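Local coordinates for epimerase family protein SDR39U1 (Homo sapiens, PDB 4B4O) that binds NADPH in a Rossmann-type domain and is a putative NADP-dependent oxidoreductase of the epimerase/dehydratase family, at residues A[102-107]-A[200-205]; A[153-158]-A[196-201]; A[54-59]-A[204-209]. The protein carries 3 engineered substitutions. One frame throughout, in Å; residues are numbered along the deposited sequence.

Contact 1: residues A[102-107]-A[200-205]; sequences AWVLVT and GILTHA. With NDP (NADPH dihydro-nicotinamide-adenine-dinucleotide phosphate), chain I.
Leu202 of helix 195-207 pushes its CD2 methyl between two valines of strand 102-108, lying 3.7 Å from Val104 CG1 and 3.7 Å from Val106 CG2. The leucine CB does not aim straight at the strand. Its chi1 of -70° sets CG anti to the carbonyl carbon, and the branch then brings the two methyls close to the sheet. Val106 meets the side chain at about a right angle, its CG2 touching CD2 and, less closely, CD1. Val104, with the larger buried surface of the two valines, divides its methyls between two turns of the helix: CG1 takes Leu202, while CG2 lies 4.2 Å from Ala205 CB. Both CB atoms of this second pair point across the interface, and the small alanine probably helps the helix lie close. The segment axes come within 9.4 Å at 157°, close to antiparallel. The contact is wholly apolar and buried. Val106 works on two fronts, because its other methyl, CG1, reaches the nicotinamide ribose of NADPH, 3.6 Å from NDP O4D. On the far side of the strand, helix 131-143 packs against Leu105 and Thr107. A parallel strand thus lies between helical layers with the cofactor at its C-terminal end, the arrangement of the Rossmann fold in short-chain dehydrogenases/reductases.

Contact 2: residues A[153-158]-A[196-201]; sequences VVVRSG and GDLAGI. With NDP (NADPH dihydro-nicotinamide-adenine-dinucleotide phosphate), chain I.
Strand 153-157 and helix 196-201 run nearly antiparallel, their axes 10.6 Å apart at 167°, and Val155 comes nearest Ile201, Ser157 nearest Leu198, measured between CA atoms. Val155 and Leu198 bury the most surface. Their side chains pass alongside each other in opposite directions, and Val155 CG1 rests 3.8 Å from Leu198 CD1. The same valine methyl is 4.1 Å from Ile201 CG2, one helical turn further on, so Val155 fits against both residues. Leu198 puts its other branch to different use: CD2 lies 3.5 Å from Ser157 OG, a contact of a methyl with a hydroxyl oxygen. With OG anti to the backbone N (chi1 -177°), the serine hydroxyl lies beside its own carbonyl carbon, where it donates a hydrogen bond of 2.8 Å from Ser157 OG to Gly158 O. The donor is tilted 23° from that carbonyl plane. This bond fixes the rotation of the hydroxyl and supplies a polar partner within an otherwise apolar contact. The CB of Ser157 meets the dihydronicotinamide, 3.5 Å from NDP C5N, and Gly158 O approaches the ring at NDP C4N. An alanine in place of Ser157 would probably leave Gly158 O without this side-chain donor and open a small gap beside Leu198 CD2. Ile193 of strand 192-194 also touches Ser157, Leu198 and Ile201, closing the packing from the neighbouring strand. The C-terminal end of a parallel strand of the Rossmann fold thus brings Ser157 and Gly158 to the nicotinamide, with helix 195-207 packed on one face of the sheet.

Contact 3: residues A[54-59]-A[204-209]; sequences AAVNLA and HALEAN. With NDP (NADPH dihydro-nicotinamide-adenine-dinucleotide phosphate), chain I.
Leu206 reaches from the last turn of helix 195-207 onto strand 54-57 and makes every side-chain contact on the helix side of this interface. Its CB already points toward the strand. From there CG lies anti to the carbonyl carbon (chi1 -66°), and with chi2 near 167° the two methyls at the fork are directed to separate parts of the strand. CD1 touches Val56 CG2 at 3.7 Å. CD2 reaches further back along the strand, to Ala54 CB at 3.6 Å, while remaining 3.8 Å from Val56 CG2 and more distantly brushing the backbone oxygen of Ala55. The fork therefore straddles a single valine methyl, and Val56 and Leu206 lie roughly perpendicular to one another. Val56 offers CG2 because its CG1 is anti to the backbone N (chi1 -179°). Nothing polar joins the two segments.

Past the strand, the chain turns toward the cofactor. Asn57 OD1 accepts a hydrogen bond of 3.1 Å from Ala59 N in an Asx turn, the donor standing well above the carbonyl plane, which probably helps to shape the turn at Leu58 and Ala59, both residues of the NADP site. Beyond the two segments, Leu206 also touches Val3 of strand 2-6 and Val104 of strand 102-108, so its tip covers three adjacent strands of the parallel sheet. On the other face of that sheet, helix 72-95 packs against Asn57, placing strand 54-57 between two helices.

How the contacts relate
The three contacts follow helix 195-207 across one face of the parallel sheet: its start lies on strand 151-161 in contact 2, its middle on strand 102-108 in contact 1, and its end on strand 54-57 in contact 3. Centres of contacts 1 and 3 are about 4 Å apart, those of 1 and 2 about 6 Å, and those of 2 and 3 about 10 Å. Probable backbone hydrogen bonds tie the strands together, with Leu105 O to Val155 N at 2.8 Å and Val104 N to Ala55 O at 2.9 Å. All three strands lead to NADPH: contact 2 meets the nicotinamide, contact 1 the nicotinamide and its ribose, and contact 3 that ribose through Leu58 and the adenosine half through Ala59.

Contact 1: residues A[102-107]-A[200-205]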
loop_
_atom_site.group_PDB
_atom_site.type_symbol
_atom_site.label_atom_id
_atom_site.label_comp_id
_atom_site.label_asym_id
_atom_site.label_seq_id
_atom_site.Cartn_x
_atom_site.Cartn_y
_atom_site.Cartn_z
ATOM N N ALA A 102 18.649 5.545 3.305
ATOM C CA ALA A 102 17.497 4.617 3.362
ATOM C C ALA A 102 16.714 4.527 2.040
ATOM O O ALA A 102 16.687 5.471 1.242
ATOM C CB ALA A 102 16.566 4.957 4.513
ATOM N N TRP A 103 16.101 3.361 1.814
ATOM C CA TRP A 103 15.348 3.031 0.569
ATOM C C TRP A 103 14.187 2.128 0.895
ATOM O O TRP A 103 14.373 1.005 1.347
ATOM C CB TRP A 103 16.289 2.359 -0.423
ATOM C CG TRP A 103 15.720 1.622 -1.632
ATOM C CD1 TRP A 103 16.096 0.375 -2.086
ATOM C CD2 TRP A 103 14.758 2.094 -2.641
ATOM N NE1 TRP A 103 15.443 0.043 -3.241
ATOM C CE2 TRP A 103 14.634 1.016 -3.629
ATOM C CE3 TRP A 103 14.007 3.241 -2.814
ATOM C CZ2 TRP A 103 13.780 1.102 -4.715
ATOM C CZ3 TRP A 103 13.157 3.320 -3.924
ATOM C CH2 TRP A 103 13.037 2.268 -4.842
ATOM N N VAL A 104 12.980 2.636 0.705
ATOM C CA VAL A 104 11.783 1.977 1.192
ATOM C C VAL A 104 10.790 1.752 0.072
ATOM O O VAL A 104 10.475 2.681 -0.660
ATOM C CB VAL A 104 11.125 2.834 2.266
ATOM C CG1 VAL A 104 9.923 2.099 2.849
ATOM C CG2 VAL A 104 12.176 3.209 3.309
ATOM N N LEU A 105 10.300 0.518 -0.053
ATOM C CA LEU A 105 9.311 0.160 -1.077
ATOM C C LEU A 105 8.022 -0.263 -0.430
ATOM O O LEU A 105 8.026 -0.858 0.653
ATOM C CB LEU A 105 9.823 -1.002 -1.925
ATOM C CG LEU A 105 8.929 -1.389 -3.100
ATOM C CD1 LEU A 105 8.699 -0.199 -4.026
ATOM C CD2 LEU A 105 9.572 -2.528 -3.868
ATOM N N VAL A 106 6.909 0.092 -1.067
ATOM C CA VAL A 106 5.599 -0.390 -0.631
ATOM C C VAL A 106 5.173 -1.458 -1.601
ATOM O O VAL A 106 5.136 -1.230 -2.811
ATOM C CB VAL A 106 4.517 0.722 -0.581
ATOM C CG1 VAL A 106 3.126 0.121 -0.453
ATOM C CG2 VAL A 106 4.757 1.686 0.572
ATOM N N THR A 107 4.881 -2.645 -1.076
ATOM C CA THR A 107 4.235 -3.688 -1.877
ATOM C C THR A 107 2.969 -4.122 -1.121
ATOM O O THR A 107 2.324 -3.277 -0.477
ATOM C CB THR A 107 5.206 -4.827 -2.206
ATOM O OG1 THR A 107 5.533 -5.555 -1.016
ATOM C CG2 THR A 107 6.490 -4.269 -2.805
ATOM N N GLY A 200 2.813 6.703 8.788
ATOM C CA GLY A 200 3.640 6.644 9.998
ATOM C C GLY A 200 4.727 5.566 9.983
ATOM O O GLY A 200 5.874 5.830 10.346
ATOM N N ILE A 201 4.361 4.364 9.538
ATOM C CA ILE A 201 5.311 3.273 9.413
ATOM C C ILE A 201 6.404 3.641 8.424
ATOM O O ILE A 201 7.575 3.481 8.701
ATOM C CB ILE A 201 4.626 1.978 8.955
ATOM C CG1 ILE A 201 3.752 1.413 10.084
ATOM C CG2 ILE A 201 5.663 0.962 8.522
ATOM C CD1 ILE A 201 2.731 0.414 9.571
ATOM N N LEU A 202 6.009 4.146 7.273
ATOM C CA LEU A 202 6.956 4.550 6.253
ATOM C C LEU A 202 7.916 5.608 6.790
ATOM O O LEU A 202 9.116 5.538 6.574
ATOM C CB LEU A 202 6.214 5.084 5.024
ATOM C CG LEU A 202 5.440 4.070 4.197
ATOM C CD1 LEU A 202 4.547 4.809 3.213
ATOM C CD2 LEU A 202 6.392 3.099 3.540
ATOM N N THR A 203 7.373 6.594 7.489
ATOM C CA THR A 203 8.182 7.639 8.092
ATOM C C THR A 203 9.138 7.082 9.133
ATOM O O THR A 203 10.278 7.512 9.230
ATOM C CB THR A 203 7.286 8.706 8.711
ATOM O OG1 THR A 203 6.520 9.307 7.667
ATOM C CG2 THR A 203 8.107 9.795 9.393
ATOM N N HIS A 204 8.655 6.157 9.938
ATOM C CA HIS A 204 9.489 5.542 10.930
ATOM C C HIS A 204 10.609 4.772 10.263
ATOM O O HIS A 204 11.743 4.761 10.762
ATOM C CB HIS A 204 8.630 4.653 11.822
ATOM C CG HIS A 204 9.339 4.152 13.039
ATOM N ND1 HIS A 204 9.852 4.969 13.942
ATOM C CD2 HIS A 204 9.604 2.862 13.477
ATOM C CE1 HIS A 204 10.423 4.253 14.916
ATOM N NE2 HIS A 204 10.260 2.960 14.630
ATOM N N ALA A 205 10.306 4.097 9.152
ATOM C CA ALA A 205 11.324 3.353 8.401
ATOM C C ALA A 205 12.401 4.308 7.890
ATOM O O ALA A 205 13.592 4.048 7.996
ATOM C CB ALA A 205 10.707 2.590 7.240
HETATM P PA NDP I . -2.221 5.710 -6.381
HETATM O O1A NDP I . -2.827 5.088 -7.663
HETATM O O2A NDP I . -2.982 6.811 -5.614
HETATM O O5B NDP I . -0.787 6.434 -6.664
HETATM C C5B NDP I . 0.016 5.865 -7.694
HETATM C C4B NDP I . 0.908 6.948 -8.246
HETATM O O4B NDP I . 1.847 6.313 -9.110
HETATM C C3B NDP I . 0.117 7.978 -9.059
HETATM O O3B NDP I . -0.086 9.237 -8.356
HETATM C C2B NDP I . 0.968 8.203 -10.300
HETATM O O2B NDP I . 1.816 9.334 -10.165
HETATM C C1B NDP I . 1.869 7.006 -10.349
HETATM N N9A NDP I . 1.326 6.131 -11.390
HETATM C C8A NDP I . 0.039 5.740 -11.666
HETATM N N7A NDP I . 0.047 4.938 -12.814
HETATM C C5A NDP I . 1.334 4.847 -13.240
HETATM C C6A NDP I . 2.072 4.193 -14.325
HETATM N N6A NDP I . 1.449 3.408 -15.229
HETATM N N1A NDP I . 3.407 4.370 -14.401
HETATM C C2A NDP I . 4.046 5.163 -13.493
HETATM N N3A NDP I . 3.447 5.775 -12.451
HETATM C C4A NDP I . 2.150 5.631 -12.297
HETATM O O3 NDP I . -1.920 4.393 -5.490
HETATM P PN NDP I . -1.798 4.405 -3.883
HETATM O O1N NDP I . -1.234 5.747 -3.445
HETATM O O2N NDP I . -3.101 3.969 -3.282
HETATM O O5D NDP I . -0.706 3.200 -3.620
HETATM C C5D NDP I . 0.624 3.463 -4.122
HETATM C C4D NDP I . 1.435 2.192 -4.268
HETATM O O4D NDP I . 1.121 1.413 -3.119
HETATM C C3D NDP I . 1.063 1.320 -5.483
HETATM O O3D NDP I . 2.263 0.726 -6.073
HETATM C C2D NDP I . 0.099 0.276 -4.909
HETATM O O2D NDP I . 0.145 -1.050 -5.450
HETATM C C1D NDP I . 0.607 0.135 -3.498
HETATM N N1N NDP I . -0.416 -0.342 -2.550
HETATM C C2N NDP I . -1.562 0.326 -2.362
HETATM C C3N NDP I . -2.508 -0.130 -1.471
HETATM C C7N NDP I . -3.755 0.655 -1.290
HETATM O O7N NDP I . -3.762 1.818 -1.685
HETATM N N7N NDP I . -4.826 0.115 -0.714
HETATM C C4N NDP I . -2.273 -1.349 -0.646
HETATM C C5N NDP I . -0.992 -1.990 -0.918
HETATM C C6N NDP I . -0.121 -1.456 -1.850
HETATM P P2B NDP I . 1.992 10.368 -11.447
HETATM O O1X NDP I . 2.931 9.680 -12.415
HETATM O O2X NDP I . 0.575 10.608 -12.049
HETATM O O3X NDP I . 2.640 11.527 -10.649
#

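Contact 2: residues A[153-158]-A[196-201]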
loop_
_atom_site.group_PDB
_atom_site.type_symbol
_atom_site.label_atom_id
_atom_site.label_comp_id
_atom_site.label_asym_id
_atom_site.label_seq_id
_atom_site.Cartn_x
_atom_site.Cartn_y
_atom_site.Cartn_z
ATOM N N VAL A 153 14.117 -1.262 3.276
ATOM C CA VAL A 153 12.877 -1.641 3.935
ATOM C C VAL A 153 11.813 -1.915 2.867
ATOM O O VAL A 153 11.733 -1.221 1.862
ATOM C CB VAL A 153 12.359 -0.544 4.904
ATOM C CG1 VAL A 153 11.057 -0.998 5.548
ATOM C CG2 VAL A 153 13.377 -0.246 5.983
ATOM N N VAL A 154 11.009 -2.948 3.084
ATOM C CA VAL A 154 9.860 -3.192 2.239
ATOM C C VAL A 154 8.661 -3.274 3.158
ATOM O O VAL A 154 8.644 -4.077 4.072
ATOM C CB VAL A 154 9.985 -4.493 1.428
ATOM C CG1 VAL A 154 8.664 -4.810 0.770
ATOM C CG2 VAL A 154 11.089 -4.376 0.393
ATOM N N VAL A 155 7.664 -2.439 2.911
ATOM C CA VAL A 155 6.419 -2.469 3.666
ATOM C C VAL A 155 5.329 -3.114 2.820
ATOM O O VAL A 155 4.890 -2.554 1.812
ATOM C CB VAL A 155 6.008 -1.039 4.120
ATOM C CG1 VAL A 155 4.781 -1.069 5.015
ATOM C CG2 VAL A 155 7.166 -0.358 4.858
ATOM N N ARG A 156 4.921 -4.316 3.200
ATOM C CA ARG A 156 3.825 -4.995 2.527
ATOM C C ARG A 156 2.529 -4.485 3.146
ATOM O O ARG A 156 2.206 -4.796 4.298
ATOM C CB ARG A 156 3.929 -6.504 2.706
ATOM C CG ARG A 156 5.060 -7.145 1.910
ATOM C CD ARG A 156 5.405 -8.532 2.425
ATOM N NE ARG A 156 6.527 -9.122 1.697
ATOM C CZ ARG A 156 7.121 -10.259 2.012
ATOM N NH1 ARG A 156 6.715 -10.965 3.057
ATOM N NH2 ARG A 156 8.111 -10.701 1.268
ATOM N N SER A 157 1.750 -3.742 2.374
ATOM C CA SER A 157 0.579 -3.058 2.903
ATOM C C SER A 157 -0.716 -3.834 2.711
ATOM O O SER A 157 -0.934 -4.496 1.692
ATOM C CB SER A 157 0.434 -1.699 2.221
ATOM O OG SER A 157 -0.658 -0.968 2.750
ATOM N N GLY A 158 -1.602 -3.707 3.688
ATOM C CA GLY A 158 -2.993 -4.119 3.527
ATOM C C GLY A 158 -3.779 -2.999 2.869
ATOM O O GLY A 158 -3.200 -2.100 2.282
ATOM N N GLY A 196 -3.051 7.081 7.905
ATOM C CA GLY A 196 -2.131 7.749 8.818
ATOM C C GLY A 196 -1.075 6.817 9.368
ATOM O O GLY A 196 0.049 7.237 9.614
ATOM N N ASP A 197 -1.441 5.558 9.562
ATOM C CA ASP A 197 -0.514 4.572 10.114
ATOM C C ASP A 197 0.419 3.989 9.059
ATOM O O ASP A 197 1.555 3.643 9.373
ATOM C CB ASP A 197 -1.270 3.467 10.850
ATOM C CG ASP A 197 -1.678 3.876 12.250
ATOM O OD1 ASP A 197 -0.861 4.517 12.946
ATOM O OD2 ASP A 197 -2.825 3.547 12.654
ATOM N N LEU A 198 -0.021 3.885 7.808
ATOM C CA LEU A 198 0.920 3.509 6.749
ATOM C C LEU A 198 1.942 4.620 6.568
ATOM O O LEU A 198 3.123 4.363 6.494
ATOM C CB LEU A 198 0.221 3.187 5.413
ATOM C CG LEU A 198 1.195 2.693 4.330
ATOM C CD1 LEU A 198 1.951 1.477 4.815
ATOM C CD2 LEU A 198 0.445 2.353 3.059
ATOM N N ALA A 199 1.452 5.849 6.517
ATOM C CA ALA A 199 2.290 7.022 6.440
ATOM C C ALA A 199 3.298 7.060 7.597
ATOM O O ALA A 199 4.478 7.389 7.414
ATOM C CB ALA A 199 1.402 8.264 6.446
ATOM N N GLY A 200 2.813 6.703 8.788
ATOM C CA GLY A 200 3.640 6.644 9.998
ATOM C C GLY A 200 4.727 5.566 9.983
ATOM O O GLY A 200 5.874 5.830 10.346
ATOM N N ILE A 201 4.361 4.364 9.538
ATOM C CA ILE A 201 5.311 3.273 9.413
ATOM C C ILE A 201 6.404 3.641 8.424
ATOM O O ILE A 201 7.575 3.481 8.701
ATOM C CB ILE A 201 4.626 1.978 8.955
ATOM C CG1 ILE A 201 3.752 1.413 10.084
ATOM C CG2 ILE A 201 5.663 0.962 8.522
ATOM C CD1 ILE A 201 2.731 0.414 9.571
HETATM P PA NDP I . -2.221 5.710 -6.381
HETATM O O1A NDP I . -2.827 5.088 -7.663
HETATM O O2A NDP I . -2.982 6.811 -5.614
HETATM O O5B NDP I . -0.787 6.434 -6.664
HETATM C C5B NDP I . 0.016 5.865 -7.694
HETATM C C4B NDP I . 0.908 6.948 -8.246
HETATM O O4B NDP I . 1.847 6.313 -9.110
HETATM C C3B NDP I . 0.117 7.978 -9.059
HETATM O O3B NDP I . -0.086 9.237 -8.356
HETATM C C2B NDP I . 0.968 8.203 -10.300
HETATM O O2B NDP I . 1.816 9.334 -10.165
HETATM C C1B NDP I . 1.869 7.006 -10.349
HETATM N N9A NDP I . 1.326 6.131 -11.390
HETATM C C8A NDP I . 0.039 5.740 -11.666
HETATM N N7A NDP I . 0.047 4.938 -12.814
HETATM C C5A NDP I . 1.334 4.847 -13.240
HETATM C C6A NDP I . 2.072 4.193 -14.325
HETATM N N6A NDP I . 1.449 3.408 -15.229
HETATM N N1A NDP I . 3.407 4.370 -14.401
HETATM C C2A NDP I . 4.046 5.163 -13.493
HETATM N N3A NDP I . 3.447 5.775 -12.451
HETATM C C4A NDP I . 2.150 5.631 -12.297
HETATM O O3 NDP I . -1.920 4.393 -5.490
HETATM P PN NDP I . -1.798 4.405 -3.883
HETATM O O1N NDP I . -1.234 5.747 -3.445
HETATM O O2N NDP I . -3.101 3.969 -3.282
HETATM O O5D NDP I . -0.706 3.200 -3.620
HETATM C C5D NDP I . 0.624 3.463 -4.122
HETATM C C4D NDP I . 1.435 2.192 -4.268
HETATM O O4D NDP I . 1.121 1.413 -3.119
HETATM C C3D NDP I . 1.063 1.320 -5.483
HETATM O O3D NDP I . 2.263 0.726 -6.073
HETATM C C2D NDP I . 0.099 0.276 -4.909
HETATM O O2D NDP I . 0.145 -1.050 -5.450
HETATM C C1D NDP I . 0.607 0.135 -3.498
HETATM N N1N NDP I . -0.416 -0.342 -2.550
HETATM C C2N NDP I . -1.562 0.326 -2.362
HETATM C C3N NDP I . -2.508 -0.130 -1.471
HETATM C C7N NDP I . -3.755 0.655 -1.290
HETATM O O7N NDP I . -3.762 1.818 -1.685
HETATM N N7N NDP I . -4.826 0.115 -0.714
HETATM C C4N NDP I . -2.273 -1.349 -0.646
HETATM C C5N NDP I . -0.992 -1.990 -0.918
HETATM C C6N NDP I . -0.121 -1.456 -1.850
HETATM P P2B NDP I . 1.992 10.368 -11.447
HETATM O O1X NDP I . 2.931 9.680 -12.415
HETATM O O2X NDP I . 0.575 10.608 -12.049
HETATM O O3X NDP I . 2.640 11.527 -10.649
#

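Contact 3: residues A[54-59]-A[204-209]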
loop_
_atom_site.group_PDB
_atom_site.type_symbol
_atom_site.label_atom_id
_atom_site.label_comp_id
_atom_site.label_asym_id
_atom_site.label_seq_id
_atom_site.Cartn_x
_atom_site.Cartn_y
_atom_site.Cartn_z
ATOM N N ALA A 54 17.101 9.927 1.616
ATOM C CA ALA A 54 16.263 8.743 1.599
ATOM C C ALA A 54 15.342 8.756 0.394
ATOM O O ALA A 54 15.041 9.801 -0.167
ATOM C CB ALA A 54 15.467 8.657 2.876
ATOM N N ALA A 55 14.908 7.570 -0.020
ATOM C CA ALA A 55 14.014 7.435 -1.168
ATOM C C ALA A 55 12.906 6.418 -0.885
ATOM O O ALA A 55 13.113 5.441 -0.158
ATOM C CB ALA A 55 14.808 7.054 -2.415
ATOM N N VAL A 56 11.738 6.664 -1.469
ATOM C CA VAL A 56 10.577 5.773 -1.365
ATOM C C VAL A 56 9.975 5.605 -2.754
ATOM O O VAL A 56 9.933 6.572 -3.508
ATOM C CB VAL A 56 9.473 6.375 -0.477
ATOM C CG1 VAL A 56 8.302 5.412 -0.376
ATOM C CG2 VAL A 56 9.991 6.721 0.898
ATOM N N ASN A 57 9.509 4.408 -3.095
ATOM C CA ASN A 57 8.693 4.248 -4.299
ATOM C C ASN A 57 7.263 3.795 -4.003
ATOM O O ASN A 57 7.039 2.796 -3.311
ATOM C CB ASN A 57 9.315 3.288 -5.306
ATOM C CG ASN A 57 8.720 3.459 -6.692
ATOM O OD1 ASN A 57 8.217 4.506 -7.038
ATOM N ND2 ASN A 57 8.783 2.433 -7.478
ATOM N N LEU A 58 6.315 4.547 -4.561
ATOM C CA LEU A 58 4.889 4.249 -4.481
ATOM C C LEU A 58 4.274 4.094 -5.871
ATOM O O LEU A 58 3.065 3.835 -6.002
ATOM C CB LEU A 58 4.165 5.369 -3.730
ATOM C CG LEU A 58 4.670 5.710 -2.333
ATOM C CD1 LEU A 58 3.935 6.934 -1.833
ATOM C CD2 LEU A 58 4.521 4.554 -1.380
ATOM N N ALA A 59 5.088 4.232 -6.911
ATOM C CA ALA A 59 4.575 4.310 -8.271
ATOM C C ALA A 59 3.903 2.997 -8.689
ATOM O O ALA A 59 4.438 1.931 -8.462
ATOM C CB ALA A 59 5.698 4.668 -9.241
ATOM N N HIS A 204 8.655 6.157 9.938
ATOM C CA HIS A 204 9.489 5.542 10.930
ATOM C C HIS A 204 10.609 4.772 10.263
ATOM O O HIS A 204 11.743 4.761 10.762
ATOM C CB HIS A 204 8.630 4.653 11.822
ATOM C CG HIS A 204 9.339 4.152 13.039
ATOM N ND1 HIS A 204 9.852 4.969 13.942
ATOM C CD2 HIS A 204 9.604 2.862 13.477
ATOM C CE1 HIS A 204 10.423 4.253 14.916
ATOM N NE2 HIS A 204 10.260 2.960 14.630
ATOM N N ALA A 205 10.306 4.097 9.152
ATOM C CA ALA A 205 11.324 3.353 8.401
ATOM C C ALA A 205 12.401 4.308 7.890
ATOM O O ALA A 205 13.592 4.048 7.996
ATOM C CB ALA A 205 10.707 2.590 7.240
ATOM N N LEU A 206 11.962 5.457 7.382
ATOM C CA LEU A 206 12.886 6.473 6.889
ATOM C C LEU A 206 13.743 7.083 8.006
ATOM O O LEU A 206 14.889 7.347 7.798
ATOM C CB LEU A 206 12.127 7.564 6.123
ATOM C CG LEU A 206 11.460 7.131 4.819
ATOM C CD1 LEU A 206 10.478 8.162 4.273
ATOM C CD2 LEU A 206 12.524 6.887 3.779
ATOM N N GLU A 207 13.186 7.306 9.184
ATOM C CA GLU A 207 13.896 8.038 10.237
ATOM C C GLU A 207 14.768 7.139 11.100
ATOM O O GLU A 207 15.883 7.492 11.432
ATOM C CB GLU A 207 12.905 8.752 11.150
ATOM C CG GLU A 207 12.163 9.897 10.483
ATOM C CD GLU A 207 11.165 10.583 11.407
ATOM O OE1 GLU A 207 10.928 10.094 12.519
ATOM O OE2 GLU A 207 10.632 11.645 11.045
ATOM N N ALA A 208 14.231 5.990 11.506
ATOM C CA ALA A 208 14.860 5.139 12.501
ATOM C C ALA A 208 15.851 4.211 11.813
ATOM O O ALA A 208 15.470 3.372 10.999
ATOM C CB ALA A 208 13.779 4.349 13.228
ATOM N N ASN A 209 17.124 4.323 12.158
ATOM C CA ASN A 209 18.131 3.570 11.422
ATOM C C ASN A 209 18.364 2.112 11.903
ATOM O O ASN A 209 19.250 1.446 11.394
ATOM C CB ASN A 209 19.455 4.358 11.322
ATOM C CG ASN A 209 20.205 4.400 12.622
ATOM O OD1 ASN A 209 19.788 3.774 13.608
ATOM N ND2 ASN A 209 21.327 5.133 12.641
HETATM P PA NDP I . -2.221 5.710 -6.381
HETATM O O1A NDP I . -2.827 5.088 -7.663
HETATM O O2A NDP I . -2.982 6.811 -5.614
HETATM O O5B NDP I . -0.787 6.434 -6.664
HETATM C C5B NDP I . 0.016 5.865 -7.694
HETATM C C4B NDP I . 0.908 6.948 -8.246
HETATM O O4B NDP I . 1.847 6.313 -9.110
HETATM C C3B NDP I . 0.117 7.978 -9.059
HETATM O O3B NDP I . -0.086 9.237 -8.356
HETATM C C2B NDP I . 0.968 8.203 -10.300
HETATM O O2B NDP I . 1.816 9.334 -10.165
HETATM C C1B NDP I . 1.869 7.006 -10.349
HETATM N N9A NDP I . 1.326 6.131 -11.390
HETATM C C8A NDP I . 0.039 5.740 -11.666
HETATM N N7A NDP I . 0.047 4.938 -12.814
HETATM C C5A NDP I . 1.334 4.847 -13.240
HETATM C C6A NDP I . 2.072 4.193 -14.325
HETATM N N6A NDP I . 1.449 3.408 -15.229
HETATM N N1A NDP I . 3.407 4.370 -14.401
HETATM C C2A NDP I . 4.046 5.163 -13.493
HETATM N N3A NDP I . 3.447 5.775 -12.451
HETATM C C4A NDP I . 2.150 5.631 -12.297
HETATM O O3 NDP I . -1.920 4.393 -5.490
HETATM P PN NDP I . -1.798 4.405 -3.883
HETATM O O1N NDP I . -1.234 5.747 -3.445
HETATM O O2N NDP I . -3.101 3.969 -3.282
HETATM O O5D NDP I . -0.706 3.200 -3.620
HETATM C C5D NDP I . 0.624 3.463 -4.122
HETATM C C4D NDP I . 1.435 2.192 -4.268
HETATM O O4D NDP I . 1.121 1.413 -3.119
HETATM C C3D NDP I . 1.063 1.320 -5.483
HETATM O O3D NDP I . 2.263 0.726 -6.073
HETATM C C2D NDP I . 0.099 0.276 -4.909
HETATM O O2D NDP I . 0.145 -1.050 -5.450
HETATM C C1D NDP I . 0.607 0.135 -3.498
HETATM N N1N NDP I . -0.416 -0.342 -2.550
HETATM C C2N NDP I . -1.562 0.326 -2.362
HETATM C C3N NDP I . -2.508 -0.130 -1.471
HETATM C C7N NDP I . -3.755 0.655 -1.290
HETATM O O7N NDP I . -3.762 1.818 -1.685
HETATM N N7N NDP I . -4.826 0.115 -0.714
HETATM C C4N NDP I . -2.273 -1.349 -0.646
HETATM C C5N NDP I . -0.992 -1.990 -0.918
HETATM C C6N NDP I . -0.121 -1.456 -1.850
HETATM P P2B NDP I . 1.992 10.368 -11.447
HETATM O O1X NDP I . 2.931 9.680 -12.415
HETATM O O2X NDP I . 0.575 10.608 -12.049
HETATM O O3X NDP I . 2.640 11.527 -10.649
#